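Local coordinates for catalase (Pseudomonas syringae, PDB 1M7S), which breaks down hydrogen peroxide into water and oxygen with the help of heme, protecting cells from its toxic effects, at residues V85-S90 and H106-K111. Residues are numbered along the deposited sequence; the frame is centred on the assembly and turned at random.
With HEM (protoporphyrin IX containing Fe), chain E.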
loop_
_atom_site.group_PDB
_atom_site.type_symbol
_atom_site.label_atom_id
_atom_site.label_comp_id
_atom_site.label_asym_id
_atom_site.label_seq_id
_atom_site.Cartn_x
_atom_site.Cartn_y
_atom_site.Cartn_z
ATOM N N VAL A 85 23.586 5.190 -19.521
ATOM C CA VAL A 85 22.258 5.748 -19.375
ATOM C C VAL A 85 21.174 4.674 -19.428
ATOM O O VAL A 85 21.373 3.601 -20.022
ATOM C CB VAL A 85 21.947 6.745 -20.526
ATOM C CG1 VAL A 85 22.939 7.939 -20.589
ATOM C CG2 VAL A 85 21.945 6.155 -21.932
ATOM N N PHE A 86 19.969 5.070 -19.008
ATOM C CA PHE A 86 18.773 4.267 -19.203
ATOM C C PHE A 86 17.824 5.307 -19.838
ATOM O O PHE A 86 17.733 6.405 -19.236
ATOM C CB PHE A 86 18.244 3.682 -17.901
ATOM C CG PHE A 86 17.038 2.791 -18.140
ATOM C CD1 PHE A 86 17.186 1.426 -18.129
ATOM C CD2 PHE A 86 15.798 3.382 -18.424
ATOM C CE1 PHE A 86 16.102 0.576 -18.382
ATOM C CE2 PHE A 86 14.713 2.511 -18.668
ATOM C CZ PHE A 86 14.857 1.152 -18.683
ATOM N N VAL A 87 17.179 5.018 -20.960
ATOM C CA VAL A 87 16.256 5.986 -21.562
ATOM C C VAL A 87 14.842 5.368 -21.555
ATOM O O VAL A 87 14.762 4.225 -21.930
ATOM C CB VAL A 87 16.688 6.388 -22.966
ATOM C CG1 VAL A 87 15.571 7.096 -23.753
ATOM C CG2 VAL A 87 17.937 7.323 -22.939
ATOM N N ARG A 88 13.829 6.106 -21.143
ATOM C CA ARG A 88 12.455 5.577 -21.280
ATOM C C ARG A 88 11.767 6.600 -22.232
ATOM O O ARG A 88 11.772 7.815 -21.977
ATOM C CB ARG A 88 11.698 5.518 -19.941
ATOM C CG ARG A 88 10.313 4.794 -20.146
ATOM C CD ARG A 88 9.835 4.387 -18.727
ATOM N NE ARG A 88 8.404 3.997 -18.824
ATOM C CZ ARG A 88 7.361 4.784 -18.995
ATOM N NH1 ARG A 88 7.380 6.107 -19.118
ATOM N NH2 ARG A 88 6.169 4.125 -19.052
ATOM N N PHE A 89 11.186 6.053 -23.325
ATOM C CA PHE A 89 10.456 6.845 -24.295
ATOM C C PHE A 89 8.952 6.616 -23.968
ATOM O O PHE A 89 8.691 5.522 -23.489
ATOM C CB PHE A 89 10.682 6.354 -25.744
ATOM C CG PHE A 89 12.050 6.748 -26.276
ATOM C CD1 PHE A 89 12.357 8.047 -26.592
ATOM C CD2 PHE A 89 13.023 5.759 -26.452
ATOM C CE1 PHE A 89 13.602 8.394 -27.080
ATOM C CE2 PHE A 89 14.275 6.069 -26.933
ATOM C CZ PHE A 89 14.563 7.404 -27.256
ATOM N N SER A 90 8.072 7.541 -24.309
ATOM C CA SER A 90 6.661 7.241 -23.942
ATOM C C SER A 90 5.668 8.122 -24.645
ATOM O O SER A 90 6.077 9.113 -25.258
ATOM C CB SER A 90 6.504 7.549 -22.437
ATOM O OG SER A 90 7.011 8.841 -22.103
ATOM N N HIS A 106 5.561 13.174 -26.993
ATOM C CA HIS A 106 6.208 11.931 -26.574
ATOM C C HIS A 106 7.346 12.263 -25.609
ATOM O O HIS A 106 8.147 13.164 -25.896
ATOM C CB HIS A 106 6.704 11.092 -27.765
ATOM C CG HIS A 106 5.500 10.508 -28.454
ATOM N ND1 HIS A 106 4.834 11.187 -29.458
ATOM C CD2 HIS A 106 4.820 9.350 -28.187
ATOM C CE1 HIS A 106 3.792 10.447 -29.822
ATOM N NE2 HIS A 106 3.784 9.354 -29.083
ATOM N N GLY A 107 7.401 11.481 -24.534
ATOM C CA GLY A 107 8.460 11.651 -23.526
ATOM C C GLY A 107 9.786 11.100 -24.049
ATOM O O GLY A 107 9.803 10.096 -24.775
ATOM N N PHE A 108 10.854 11.637 -23.509
ATOM C CA PHE A 108 12.255 11.231 -23.816
ATOM C C PHE A 108 13.045 11.503 -22.565
ATOM O O PHE A 108 13.470 12.617 -22.293
ATOM C CB PHE A 108 12.731 12.066 -25.005
ATOM C CG PHE A 108 14.065 11.698 -25.624
ATOM C CD1 PHE A 108 14.326 12.110 -26.915
ATOM C CD2 PHE A 108 15.044 10.973 -24.957
ATOM C CE1 PHE A 108 15.522 11.815 -27.561
ATOM C CE2 PHE A 108 16.244 10.651 -25.587
ATOM C CZ PHE A 108 16.466 11.083 -26.900
ATOM N N ALA A 109 13.032 10.573 -21.600
ATOM C CA ALA A 109 13.643 10.700 -20.285
ATOM C C ALA A 109 14.954 9.896 -20.222
ATOM O O ALA A 109 14.997 8.675 -20.439
ATOM C CB ALA A 109 12.646 10.217 -19.226
ATOM N N THR A 110 16.007 10.575 -19.786
ATOM C CA THR A 110 17.349 9.943 -19.759
ATOM C C THR A 110 17.871 9.957 -18.331
ATOM O O THR A 110 17.915 11.028 -17.709
ATOM C CB THR A 110 18.307 10.741 -20.654
ATOM O OG1 THR A 110 17.817 10.789 -21.990
ATOM C CG2 THR A 110 19.711 10.069 -20.699
ATOM N N LYS A 111 18.152 8.783 -17.759
ATOM C CA LYS A 111 18.770 8.658 -16.463
ATOM C C LYS A 111 20.302 8.499 -16.723
ATOM O O LYS A 111 20.669 7.506 -17.353
ATOM C CB LYS A 111 18.269 7.412 -15.747
ATOM C CG LYS A 111 18.914 7.149 -14.401
ATOM C CD LYS A 111 18.233 6.055 -13.555
ATOM C CE LYS A 111 16.815 6.468 -13.143
ATOM N NZ LYS A 111 16.801 7.715 -12.315
HETATM C CHA HEM E . 6.083 11.719 -16.118
HETATM C CHB HEM E . 7.923 14.959 -19.207
HETATM C CHC HEM E . 5.431 18.462 -16.997
HETATM C CHD HEM E . 4.406 15.404 -13.359
HETATM C C1A HEM E . 6.780 12.306 -17.148
HETATM C C2A HEM E . 7.621 11.566 -18.119
HETATM C C3A HEM E . 8.126 12.458 -18.968
HETATM C C4A HEM E . 7.614 13.763 -18.585
HETATM C CMA HEM E . 9.086 12.238 -20.145
HETATM C CAA HEM E . 7.814 10.042 -18.035
HETATM C CBA HEM E . 9.171 9.593 -17.396
HETATM C CGA HEM E . 9.311 8.057 -17.567
HETATM O O1A HEM E . 9.247 7.437 -16.476
HETATM O O2A HEM E . 9.516 7.718 -18.749
HETATM C C1B HEM E . 7.441 16.194 -18.867
HETATM C C2B HEM E . 7.825 17.458 -19.484
HETATM C C3B HEM E . 7.117 18.432 -18.876
HETATM C C4B HEM E . 6.302 17.808 -17.870
HETATM C CMB HEM E . 8.835 17.566 -20.634
HETATM C CAB HEM E . 7.075 19.941 -19.117
HETATM C CBB HEM E . 8.075 20.631 -19.631
HETATM C C1C HEM E . 5.044 17.954 -15.784
HETATM C C2C HEM E . 4.570 18.741 -14.669
HETATM C C3C HEM E . 4.312 17.904 -13.655
HETATM C C4C HEM E . 4.570 16.563 -14.135
HETATM C CMC HEM E . 4.459 20.289 -14.627
HETATM C CAC HEM E . 3.804 18.181 -12.226
HETATM C CBC HEM E . 4.192 19.235 -11.486
HETATM C C1D HEM E . 4.716 14.129 -13.848
HETATM C C2D HEM E . 4.474 12.894 -13.121
HETATM C C3D HEM E . 4.930 11.884 -13.866
HETATM C C4D HEM E . 5.471 12.452 -15.081
HETATM C CMD HEM E . 3.786 12.876 -11.745
HETATM C CAD HEM E . 4.921 10.363 -13.538
HETATM C CBD HEM E . 6.320 9.962 -12.944
HETATM C CGD HEM E . 6.370 8.546 -12.400
HETATM O O1D HEM E . 7.532 8.009 -12.350
HETATM O O2D HEM E . 5.352 7.938 -11.988
HETATM N NA HEM E . 6.770 13.623 -17.508
HETATM N NB HEM E . 6.523 16.434 -17.865
HETATM N NC HEM E . 5.008 16.619 -15.446
HETATM N ND HEM E . 5.375 13.817 -15.020
HETATM FE FE HEM E . 5.971 15.135 -16.417
HETATM O O HOH W 1 4.122 15.340 -18.115
#
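Phe89 turns a ring edge onto the face of Phe108, its CE1 sitting over the ring centre at 3.6 Å from Phe108 CD2, an edge-to-face pair with planes at 54°. The two come from neighbouring strands, 85-90 and 107-111, which run antiparallel. Phe108 CG, anti to its backbone N (chi1 -172°), and Phe89 CG, anti to its carbonyl carbon (chi1 -75°), send the two side chains alongside each other in the same direction, so that the Phe89 ring edge meets the Phe108 face. Val87 extends this tight apolar face: CG1 lies 4.1 Å from Phe108 CE2, and CG2 meets the methyl and OG1 of Thr110. Trp212 and Trp253 also pack on Phe108, and strand 284-295 touches Val87 and Phe89.

Six backbone hydrogen bonds join the strands in pairs at Phe86-Lys111, Arg88-Ala109 and Ser90-Gly107. Lys111 N to Phe86 O, 2.8 Å, and Ala109 N to Arg88 O are both nearly straight; those at Ser90-Gly107 are more bent.

The face of Arg88 and Ala109 is looser between the strands, yet it too is buried, with heme against it. The extended Arg88 chain leads away from Ala109 and brings NH1 to heme O2A, 2.7 Å, in the guanidinium plane. Gly107 CA lies 3.5 Å from heme CMA, where no side chain intervenes. Ser90 OG hydrogen-bonds His52 ND1, consistent with positioning this predicted active-site histidine. One face thus packs the hydrophobic core while the other lines the heme pocket, as in the catalase beta-barrel.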